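Piwi domain-containing protein (Vanderwaltozyma polyspora, PDB 5THE) is the C-terminal lobe of a budding yeast Argonaute, holding the 5' nucleotide of a bound RNA, probably as a guide for target cleavage. Local coordinates at residues Thr16-Leu21 with Pro398-Ala403; Ile126-Pro131 with Thr167-Ile172; Tyr200-Tyr205 with Phe506-Glu511. One frame throughout, in Å; residues are numbered along the deposited sequence.

How the contacts relate
From the N terminus, strand 16-22 opens contact 1, which closes 377 residues later, at Pro398-Ala403 of the Piwi domain. Contact 2 lies wholly within that span: Ile126-Pro131 and Thr167-Ile172 close a loop of 35 residues, most of it not modelled, and join the end of strand 124-127 to the start of helix 169-179. Contact 3 follows in series and crosses contact 1, Tyr200-Tyr205 lying inside the long loop and Phe506-Glu511 beyond it; it joins helix 197-210 to helix 490-515 near the C terminus. Contacts 2 and 3 adjoin, their centres about 13 Å apart, with Glu171 salt-bridged to Arg202 and Phe129 on Leu203. Contact 1 sits on the opposite side of the chain's centre.

Contact 1: residues Thr16-Leu21 with Pro398-Ala403; sequences TKVDIL and PIQENA
Ile399 reaches across to the backbone of Asp19-Leu21 and runs along it from CB to CD1. CB lies 3.9 Å from Asp19 O. CG1, set anti to the carbonyl carbon (chi1 -69°), comes up to the peptide linking Ile20 and Leu21 and packs 4.2 Å from Leu21 CB. The branch then runs on extended, and CD1 ends against the same peptide, 3.6 Å from Ile20 C. No direct hydrogen bond joins the segments; a water takes that role, donating to Asp19 O and accepting from Ile399 N at 2.7 Å. A second water accepts from Asp19 N and lies next to Gln400 OE1, but so close that its exact position is doubtful. Farther along, Val18 and Gln400 point past one another, side by side, with Val18 CG2 3.6 Å from Gln400 OE1 and a similar distance from CD. The amide of Gln400 is kept from turning by its NE2, which gives a hydrogen bond of 2.8 Å to Asn402 O. Ala403 CB finishes the row, 4.0 Å from Val18 CG2. The carboxylate of Asp19 is engaged in a salt bridge with Arg26 on strand 25-31. Strand 16-22 pairs antiparallel with the short strand 397-398, Leu21 bonding to Ile397 through the backbone; past it the chain leaves the strand, and water and side chains bridge the two segments, of which 398-403 belongs to the Piwi domain.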
loop_
_atom_site.group_PDB
_atom_site.type_symbol
_atom_site.label_atom_id
_atom_site.label_comp_id
_atom_site.label_asym_id
_atom_site.label_seq_id
_atom_site.Cartn_x
_atom_site.Cartn_y
_atom_site.Cartn_z
ATOM N N THR A 16 23.315 11.607 8.896
ATOM C CA THR A 16 24.741 11.412 8.664
ATOM C C THR A 16 25.134 11.943 7.293
ATOM O O THR A 16 24.593 11.502 6.275
ATOM C CB THR A 16 25.078 9.934 8.769
ATOM O OG1 THR A 16 24.860 9.505 10.114
ATOM C CG2 THR A 16 26.534 9.689 8.369
ATOM N N LYS A 17 26.104 12.854 7.262
ATOM C CA LYS A 17 26.568 13.418 6.001
ATOM C C LYS A 17 27.602 12.498 5.367
ATOM O O LYS A 17 28.556 12.070 6.033
ATOM C CB LYS A 17 27.181 14.800 6.222
ATOM C CG LYS A 17 26.326 15.773 7.003
ATOM C CD LYS A 17 26.780 17.201 6.693
ATOM C CE LYS A 17 26.525 18.152 7.849
ATOM N NZ LYS A 17 25.091 18.210 8.243
ATOM N N VAL A 18 27.412 12.194 4.084
ATOM C CA VAL A 18 28.409 11.460 3.306
ATOM C C VAL A 18 28.161 11.745 1.830
ATOM O O VAL A 18 27.014 11.833 1.383
ATOM C CB VAL A 18 28.376 9.942 3.616
ATOM C CG1 VAL A 18 27.096 9.296 3.105
ATOM C CG2 VAL A 18 29.613 9.247 3.034
ATOM N N ASP A 19 29.243 11.910 1.080
ATOM C CA ASP A 19 29.124 12.037 -0.365
ATOM C C ASP A 19 28.814 10.684 -0.989
ATOM O O ASP A 19 29.228 9.635 -0.493
ATOM C CB ASP A 19 30.409 12.590 -0.983
ATOM C CG ASP A 19 30.579 14.080 -0.764
ATOM O OD1 ASP A 19 29.668 14.724 -0.203
ATOM O OD2 ASP A 19 31.640 14.605 -1.163
ATOM N N ILE A 20 28.087 10.715 -2.104
ATOM C CA ILE A 20 27.827 9.519 -2.884
ATOM C C ILE A 20 28.128 9.831 -4.340
ATOM O O ILE A 20 28.285 10.988 -4.737
ATOM C CB ILE A 20 26.375 9.004 -2.745
ATOM C CG1 ILE A 20 25.410 10.060 -3.258
ATOM C CG2 ILE A 20 26.041 8.634 -1.305
ATOM C CD1 ILE A 20 24.000 9.614 -3.285
ATOM N N LEU A 21 28.197 8.772 -5.137
ATOM C CA LEU A 21 28.418 8.894 -6.563
ATOM C C LEU A 21 27.093 8.727 -7.286
ATOM O O LEU A 21 26.271 7.878 -6.923
ATOM C CB LEU A 21 29.426 7.851 -7.044
ATOM C CG LEU A 21 30.339 8.197 -8.213
ATOM C CD1 LEU A 21 30.893 9.604 -8.057
ATOM C CD2 LEU A 21 31.477 7.182 -8.263
ATOM N N PRO A 398 27.599 4.079 -3.377
ATOM C CA PRO A 398 28.318 4.490 -2.174
ATOM C C PRO A 398 29.801 4.639 -2.452
ATOM O O PRO A 398 30.377 3.950 -3.292
ATOM C CB PRO A 398 28.039 3.352 -1.187
ATOM C CG PRO A 398 27.797 2.173 -2.041
ATOM C CD PRO A 398 27.119 2.687 -3.295
ATOM N N ILE A 399 30.417 5.566 -1.727
ATOM C CA ILE A 399 31.834 5.846 -1.868
ATOM C C ILE A 399 32.643 5.317 -0.688
ATOM O O ILE A 399 33.814 4.966 -0.859
ATOM C CB ILE A 399 32.037 7.367 -2.033
ATOM C CG1 ILE A 399 31.490 7.843 -3.368
ATOM C CG2 ILE A 399 33.497 7.763 -1.922
ATOM C CD1 ILE A 399 31.597 9.359 -3.496
ATOM N N GLN A 400 32.058 5.251 0.498
ATOM C CA GLN A 400 32.769 4.879 1.710
ATOM C C GLN A 400 32.007 3.756 2.376
ATOM O O GLN A 400 30.818 3.550 2.116
ATOM C CB GLN A 400 32.875 6.047 2.685
ATOM C CG GLN A 400 33.386 7.289 2.051
ATOM C CD GLN A 400 33.178 8.505 2.900
ATOM O OE1 GLN A 400 33.117 9.611 2.372
ATOM N NE2 GLN A 400 33.082 8.320 4.232
ATOM N N GLU A 401 32.700 3.037 3.247
ATOM C CA GLU A 401 32.014 2.056 4.072
ATOM C C GLU A 401 31.447 2.691 5.333
ATOM O O GLU A 401 30.297 2.411 5.693
ATOM C CB GLU A 401 32.958 0.902 4.415
ATOM C CG GLU A 401 33.255 -0.002 3.215
ATOM C CD GLU A 401 34.153 -1.183 3.562
ATOM O OE1 GLU A 401 34.784 -1.155 4.638
ATOM O OE2 GLU A 401 34.232 -2.136 2.755
ATOM N N ASN A 402 32.214 3.579 5.972
ATOM C CA ASN A 402 31.821 4.302 7.173
ATOM C C ASN A 402 31.925 5.798 6.939
ATOM O O ASN A 402 32.679 6.264 6.082
ATOM C CB ASN A 402 32.703 3.961 8.402
ATOM C CG ASN A 402 32.593 2.509 8.821
ATOM O OD1 ASN A 402 31.541 2.057 9.273
ATOM N ND2 ASN A 402 33.686 1.762 8.662
ATOM N N ALA A 403 31.138 6.543 7.713
ATOM C CA ALA A 403 31.305 7.979 7.860
ATOM C C ALA A 403 30.942 8.317 9.298
ATOM O O ALA A 403 30.372 7.493 10.018
ATOM C CB ALA A 403 30.438 8.759 6.868
HETATM O O HOH W 1 29.169 6.861 0.284
HETATM O O HOH W 2 32.003 11.693 1.879
#

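Contact 2: residues Ile126-Pro131 with Thr167-Ile172; sequences INQFGP and TSPGEI
Phe129 meets the first turn of the helix with the edge of its ring: Gly170 O and Gly170 C lie at that edge, near the ring plane, while Glu171 N comes in obliquely, 3.5 Å from Phe129 CD2. CE2 of the same ring touches Glu171 CB at 3.9 Å, and the carboxylate of Glu171 is turned 34° from the ring. Gly170 fits directly against the backbone here; a side chain would run into Phe129 CA and Asn127 O. Its N donates to Gln128 O at 2.9 Å, approaching from above the carbonyl plane. Beside this bond the Gln128 chain crosses Pro169 at a slant, NE2 3.6 Å from Pro169 CG. Ser168 is the N-cap: with OG placed between its own N and carbonyl carbon (chi1 73°), the hydroxyl accepts from Glu171 N at 3.1 Å. Exchanging it for alanine would remove that acceptor and would probably leave Glu171 N without its cap, so that the helix start could fray. One water ties the corner together, donating to Gly130 O and to Glu171 OE1 and accepting from Ser168 N. Around this junction, Ile126 bonds through its backbone to strand 77-85, Phe129 packs on Ile84 and Leu174 and on helix 197-210, and Glu171 forms a salt bridge with Arg202, so the turn after strand 124-127 is wedged between two helices and the parallel sheet.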
loop_
_atom_site.group_PDB
_atom_site.type_symbol
_atom_site.label_atom_id
_atom_site.label_comp_id
_atom_site.label_asym_id
_atom_site.label_seq_id
_atom_site.Cartn_x
_atom_site.Cartn_y
_atom_site.Cartn_z
ATOM N N ILE A 126 -12.753 -26.980 -6.315
ATOM C CA ILE A 126 -13.548 -26.384 -7.387
ATOM C C ILE A 126 -12.843 -26.626 -8.715
ATOM O O ILE A 126 -11.721 -26.144 -8.933
ATOM C CB ILE A 126 -13.788 -24.887 -7.149
ATOM C CG1 ILE A 126 -14.703 -24.706 -5.934
ATOM C CG2 ILE A 126 -14.351 -24.234 -8.403
ATOM C CD1 ILE A 126 -15.496 -23.439 -5.938
ATOM N N ASN A 127 -13.499 -27.363 -9.605
ATOM C CA ASN A 127 -12.983 -27.632 -10.937
ATOM C C ASN A 127 -13.606 -26.671 -11.935
ATOM O O ASN A 127 -14.667 -26.101 -11.685
ATOM C CB ASN A 127 -13.281 -29.075 -11.355
ATOM C CG ASN A 127 -12.533 -30.079 -10.524
ATOM O OD1 ASN A 127 -11.311 -30.015 -10.419
ATOM N ND2 ASN A 127 -13.258 -31.018 -9.921
ATOM N N GLN A 128 -12.925 -26.497 -13.073
ATOM C CA GLN A 128 -13.475 -25.774 -14.213
ATOM C C GLN A 128 -13.861 -24.350 -13.845
ATOM O O GLN A 128 -14.870 -23.825 -14.317
ATOM C CB GLN A 128 -14.677 -26.515 -14.803
ATOM C CG GLN A 128 -14.355 -27.943 -15.210
ATOM C CD GLN A 128 -15.504 -28.609 -15.943
ATOM O OE1 GLN A 128 -15.354 -29.058 -17.077
ATOM N NE2 GLN A 128 -16.654 -28.680 -15.295
ATOM N N PHE A 129 -13.064 -23.714 -12.991
ATOM C CA PHE A 129 -13.257 -22.304 -12.710
ATOM C C PHE A 129 -12.415 -21.480 -13.675
ATOM O O PHE A 129 -11.226 -21.759 -13.876
ATOM C CB PHE A 129 -12.896 -21.949 -11.266
ATOM C CG PHE A 129 -13.030 -20.485 -10.978
ATOM C CD1 PHE A 129 -11.975 -19.610 -11.240
ATOM C CD2 PHE A 129 -14.226 -19.970 -10.488
ATOM C CE1 PHE A 129 -12.106 -18.247 -11.012
ATOM C CE2 PHE A 129 -14.367 -18.606 -10.246
ATOM C CZ PHE A 129 -13.306 -17.742 -10.504
ATOM N N GLY A 130 -13.029 -20.463 -14.259
ATOM C CA GLY A 130 -12.342 -19.590 -15.175
ATOM C C GLY A 130 -13.255 -18.484 -15.653
ATOM O O GLY A 130 -14.413 -18.368 -15.228
ATOM N N PRO A 131 -12.745 -17.645 -16.551
ATOM C CA PRO A 131 -13.586 -16.607 -17.130
ATOM C C PRO A 131 -14.764 -17.222 -17.856
ATOM O O PRO A 131 -14.704 -18.381 -18.309
ATOM C CB PRO A 131 -12.637 -15.886 -18.101
ATOM C CG PRO A 131 -11.573 -16.871 -18.390
ATOM C CD PRO A 131 -11.397 -17.661 -17.137
ATOM N N THR A 167 -21.398 -18.908 -17.997
ATOM C CA THR A 167 -20.610 -18.886 -16.775
ATOM C C THR A 167 -19.923 -20.231 -16.584
ATOM O O THR A 167 -20.547 -21.283 -16.756
ATOM C CB THR A 167 -21.528 -18.574 -15.593
ATOM O OG1 THR A 167 -22.166 -17.312 -15.816
ATOM C CG2 THR A 167 -20.759 -18.531 -14.270
ATOM N N SER A 168 -18.636 -20.199 -16.241
ATOM C CA SER A 168 -17.904 -21.439 -16.050
ATOM C C SER A 168 -18.574 -22.269 -14.956
ATOM O O SER A 168 -19.196 -21.723 -14.042
ATOM C CB SER A 168 -16.442 -21.166 -15.689
ATOM O OG SER A 168 -16.294 -20.688 -14.357
ATOM N N PRO A 169 -18.494 -23.596 -15.046
ATOM C CA PRO A 169 -19.093 -24.427 -13.987
ATOM C C PRO A 169 -18.466 -24.171 -12.633
ATOM O O PRO A 169 -19.156 -24.251 -11.607
ATOM C CB PRO A 169 -18.833 -25.862 -14.471
ATOM C CG PRO A 169 -18.580 -25.731 -15.951
ATOM C CD PRO A 169 -17.932 -24.397 -16.146
ATOM N N GLY A 170 -17.164 -23.865 -12.599
ATOM C CA GLY A 170 -16.528 -23.553 -11.334
ATOM C C GLY A 170 -17.082 -22.289 -10.707
ATOM O O GLY A 170 -17.298 -22.231 -9.492
ATOM N N GLU A 171 -17.313 -21.254 -11.520
ATOM C CA GLU A 171 -17.878 -20.031 -10.963
ATOM C C GLU A 171 -19.283 -20.277 -10.423
ATOM O O GLU A 171 -19.672 -19.707 -9.396
ATOM C CB GLU A 171 -17.888 -18.914 -12.002
ATOM C CG GLU A 171 -18.644 -17.687 -11.517
ATOM C CD GLU A 171 -18.405 -16.438 -12.355
ATOM O OE1 GLU A 171 -17.407 -16.377 -13.107
ATOM O OE2 GLU A 171 -19.213 -15.503 -12.238
ATOM N N ILE A 172 -20.050 -21.145 -11.079
ATOM C CA ILE A 172 -21.381 -21.462 -10.570
ATOM C C ILE A 172 -21.271 -22.114 -9.200
ATOM O O ILE A 172 -21.986 -21.747 -8.260
ATOM C CB ILE A 172 -22.149 -22.344 -11.574
ATOM C CG1 ILE A 172 -22.539 -21.518 -12.797
ATOM C CG2 ILE A 172 -23.384 -22.943 -10.926
ATOM C CD1 ILE A 172 -23.205 -22.336 -13.881
HETATM O O HOH W 3 -17.257 -17.933 -15.156
#

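Contact 3: residues Tyr200-Tyr205 with Phe506-Glu511; sequences YDRLKY and FKAGFE. With nucleotides of chain B.
Ala508 CB lies at the centre of the contact, 3.5 Å from Tyr205 CB, with Tyr205 CG and Asp201 CB close by. At one flank the guanidinium of Arg202 gives a weak hydrogen bond from NH1 to Ala508 O, 2.9 Å long and bent to 124°, the carbonyl oxygen lying at the edge of the flat group. The Arg202 chain bends at its second torsion, and its guanidinium is steadied by Tyr205, whose CE2 lies 3.8 Å above one face, toward the rim; Glu171 is its stronger partner. At the other flank Asp201 OD2 touches Lys507 CE at 3.3 Å, while Lys507 NZ stays beyond salt-bridge distance and makes a long, weak ion pair with Glu278. Tyr200 and Lys204, on the same helix as Asp201 but making no contact with 506-511, hold the RNA. Tyr200, with CG anti to the backbone N (chi1 176°), turns its ring to the uracil of U1 of chain B, whose C5 sits 3.5 Å above the plane of the Tyr200 ring, over its centre; Lys204 CG covers the opposite face toward the rim. Tyr200 OH donates to OP3 of U1 of chain B at 2.6 Å, and Lys204 NZ to OP1 of U1 of chain B at 2.7 Å, with Asn215 as a second partner of that ammonium. Base and 5' phosphate are thus gripped together, as in the 5'-nucleotide pocket of Argonaute MID domains. The segments 200-205 and 506-511 run at 98° to each other, their axes 8.5 Å apart at closest approach, and belong to helices 197-210 and 490-515. Helix 490-515 also packs Cys504 on Tyr200 and Asp201, and Arg501 and Phe505 on Lys204, while Leu203 turns to strand 185-191 and Phe129.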
loop_
_atom_site.group_PDB
_atom_site.type_symbol
_atom_site.label_atom_id
_atom_site.label_comp_id
_atom_site.label_asym_id
_atom_site.label_seq_id
_atom_site.Cartn_x
_atom_site.Cartn_y
_atom_site.Cartn_z
ATOM N N TYR A 200 -7.302 -15.445 -11.449
ATOM C CA TYR A 200 -7.148 -14.581 -10.277
ATOM C C TYR A 200 -8.070 -13.368 -10.355
ATOM O O TYR A 200 -8.706 -12.995 -9.360
ATOM C CB TYR A 200 -5.693 -14.137 -10.148
ATOM C CG TYR A 200 -5.422 -13.166 -9.033
ATOM C CD1 TYR A 200 -5.483 -11.792 -9.247
ATOM C CD2 TYR A 200 -5.070 -13.620 -7.758
ATOM C CE1 TYR A 200 -5.215 -10.896 -8.216
ATOM C CE2 TYR A 200 -4.803 -12.736 -6.734
ATOM C CZ TYR A 200 -4.868 -11.380 -6.960
ATOM O OH TYR A 200 -4.598 -10.500 -5.922
ATOM N N ASP A 201 -8.126 -12.715 -11.524
ATOM C CA ASP A 201 -8.974 -11.536 -11.691
ATOM C C ASP A 201 -10.421 -11.863 -11.380
ATOM O O ASP A 201 -11.101 -11.123 -10.661
ATOM C CB ASP A 201 -8.873 -10.994 -13.120
ATOM C CG ASP A 201 -7.534 -10.355 -13.415
ATOM O OD1 ASP A 201 -6.731 -10.185 -12.479
ATOM O OD2 ASP A 201 -7.296 -10.003 -14.588
ATOM N N ARG A 202 -10.903 -12.983 -11.920
ATOM C CA ARG A 202 -12.283 -13.378 -11.708
ATOM C C ARG A 202 -12.539 -13.756 -10.252
ATOM O O ARG A 202 -13.606 -13.452 -9.708
ATOM C CB ARG A 202 -12.630 -14.537 -12.641
ATOM C CG ARG A 202 -14.106 -14.835 -12.702
ATOM C CD ARG A 202 -14.813 -13.782 -13.520
ATOM N NE ARG A 202 -16.241 -14.037 -13.623
ATOM C CZ ARG A 202 -17.088 -13.274 -14.309
ATOM N NH1 ARG A 202 -16.647 -12.215 -14.975
ATOM N NH2 ARG A 202 -18.375 -13.572 -14.333
ATOM N N LEU A 203 -11.583 -14.431 -9.611
ATOM C CA LEU A 203 -11.737 -14.743 -8.187
ATOM C C LEU A 203 -11.916 -13.483 -7.355
ATOM O O LEU A 203 -12.780 -13.431 -6.471
ATOM C CB LEU A 203 -10.531 -15.522 -7.678
ATOM C CG LEU A 203 -10.517 -17.018 -7.969
ATOM C CD1 LEU A 203 -9.233 -17.610 -7.458
ATOM C CD2 LEU A 203 -11.727 -17.710 -7.337
ATOM N N LYS A 204 -11.103 -12.461 -7.617
ATOM C CA LYS A 204 -11.238 -11.212 -6.880
ATOM C C LYS A 204 -12.500 -10.468 -7.289
ATOM O O LYS A 204 -13.189 -9.889 -6.441
ATOM C CB LYS A 204 -9.990 -10.356 -7.090
ATOM C CG LYS A 204 -8.725 -11.002 -6.504
ATOM C CD LYS A 204 -8.873 -11.249 -4.994
ATOM C CE LYS A 204 -7.529 -11.593 -4.362
ATOM N NZ LYS A 204 -7.629 -11.825 -2.873
ATOM N N TYR A 205 -12.830 -10.496 -8.580
ATOM C CA TYR A 205 -14.056 -9.866 -9.049
ATOM C C TYR A 205 -15.272 -10.434 -8.335
ATOM O O TYR A 205 -16.144 -9.692 -7.880
ATOM C CB TYR A 205 -14.176 -10.066 -10.550
ATOM C CG TYR A 205 -15.447 -9.543 -11.159
ATOM C CD1 TYR A 205 -15.591 -8.194 -11.437
ATOM C CD2 TYR A 205 -16.489 -10.402 -11.491
ATOM C CE1 TYR A 205 -16.741 -7.705 -12.021
ATOM C CE2 TYR A 205 -17.650 -9.923 -12.073
ATOM C CZ TYR A 205 -17.765 -8.570 -12.333
ATOM O OH TYR A 205 -18.904 -8.063 -12.911
ATOM N N PHE A 506 -11.918 -4.372 -13.561
ATOM C CA PHE A 506 -12.244 -3.908 -14.907
ATOM C C PHE A 506 -12.059 -5.030 -15.919
ATOM O O PHE A 506 -12.943 -5.292 -16.750
ATOM C CB PHE A 506 -11.369 -2.707 -15.266
ATOM C CG PHE A 506 -11.652 -2.125 -16.633
ATOM C CD1 PHE A 506 -11.158 -2.725 -17.782
ATOM C CD2 PHE A 506 -12.386 -0.961 -16.759
ATOM C CE1 PHE A 506 -11.410 -2.191 -19.027
ATOM C CE2 PHE A 506 -12.636 -0.420 -18.003
ATOM C CZ PHE A 506 -12.152 -1.037 -19.134
ATOM N N LYS A 507 -10.922 -5.724 -15.830
ATOM C CA LYS A 507 -10.580 -6.769 -16.790
ATOM C C LYS A 507 -11.496 -7.984 -16.669
ATOM O O LYS A 507 -11.835 -8.607 -17.684
ATOM C CB LYS A 507 -9.117 -7.177 -16.607
ATOM C CG LYS A 507 -8.128 -6.177 -17.186
ATOM C CD LYS A 507 -6.687 -6.481 -16.746
ATOM C CE LYS A 507 -6.302 -7.928 -16.999
ATOM N NZ LYS A 507 -6.095 -8.212 -18.441
ATOM N N ALA A 508 -11.890 -8.356 -15.449
ATOM C CA ALA A 508 -12.720 -9.548 -15.283
ATOM C C ALA A 508 -14.107 -9.391 -15.898
ATOM O O ALA A 508 -14.759 -10.396 -16.196
ATOM C CB ALA A 508 -12.867 -9.899 -13.803
ATOM N N GLY A 509 -14.574 -8.163 -16.083
ATOM C CA GLY A 509 -15.906 -7.953 -16.616
ATOM C C GLY A 509 -15.892 -7.381 -18.016
ATOM O O GLY A 509 -16.947 -7.151 -18.613
ATOM N N PHE A 510 -14.691 -7.171 -18.553
ATOM C CA PHE A 510 -14.554 -6.374 -19.767
ATOM C C PHE A 510 -15.107 -7.092 -20.984
ATOM O O PHE A 510 -15.711 -6.460 -21.857
ATOM C CB PHE A 510 -13.095 -6.027 -19.991
ATOM C CG PHE A 510 -12.844 -5.287 -21.266
ATOM C CD1 PHE A 510 -13.208 -3.955 -21.390
ATOM C CD2 PHE A 510 -12.227 -5.920 -22.341
ATOM C CE1 PHE A 510 -12.953 -3.262 -22.566
ATOM C CE2 PHE A 510 -11.965 -5.233 -23.522
ATOM C CZ PHE A 510 -12.323 -3.902 -23.631
ATOM N N GLU A 511 -14.886 -8.400 -21.073
ATOM C CA GLU A 511 -15.338 -9.135 -22.251
ATOM C C GLU A 511 -16.849 -9.009 -22.403
ATOM O O GLU A 511 -17.351 -8.655 -23.480
ATOM C CB GLU A 511 -14.893 -10.599 -22.160
ATOM C CG GLU A 511 -15.157 -11.297 -20.807
ATOM C CD GLU A 511 -14.024 -11.130 -19.787
ATOM O OE1 GLU A 511 -13.628 -12.148 -19.175
ATOM O OE2 GLU A 511 -13.552 -9.990 -19.594
ATOM O OP3 U B 1 -3.963 -10.854 -3.409
ATOM P P U B 1 -3.808 -12.128 -2.682
ATOM O OP1 U B 1 -5.146 -12.677 -2.351
ATOM O OP2 U B 1 -2.854 -11.946 -1.576
ATOM O "O5'" U B 1 -3.184 -13.172 -3.688
ATOM C "C5'" U B 1 -1.786 -13.219 -3.937
ATOM C "C4'" U B 1 -1.438 -14.551 -4.529
ATOM O "O4'" U B 1 -2.104 -14.698 -5.819
ATOM C "C3'" U B 1 0.044 -14.801 -4.768
ATOM O "O3'" U B 1 0.349 -16.146 -4.398
ATOM C "C2'" U B 1 0.197 -14.610 -6.279
ATOM O "O2'" U B 1 1.261 -15.332 -6.859
ATOM C "C1'" U B 1 -1.159 -15.085 -6.802
ATOM N N1 U B 1 -1.540 -14.466 -8.088
ATOM C C2 U B 1 -1.809 -15.293 -9.149
ATOM O O2 U B 1 -1.770 -16.499 -9.038
ATOM N N3 U B 1 -2.139 -14.669 -10.331
ATOM C C4 U B 1 -2.225 -13.305 -10.540
ATOM O O4 U B 1 -2.545 -12.879 -11.654
ATOM C C5 U B 1 -1.916 -12.504 -9.395
ATOM C C6 U B 1 -1.585 -13.099 -8.241
#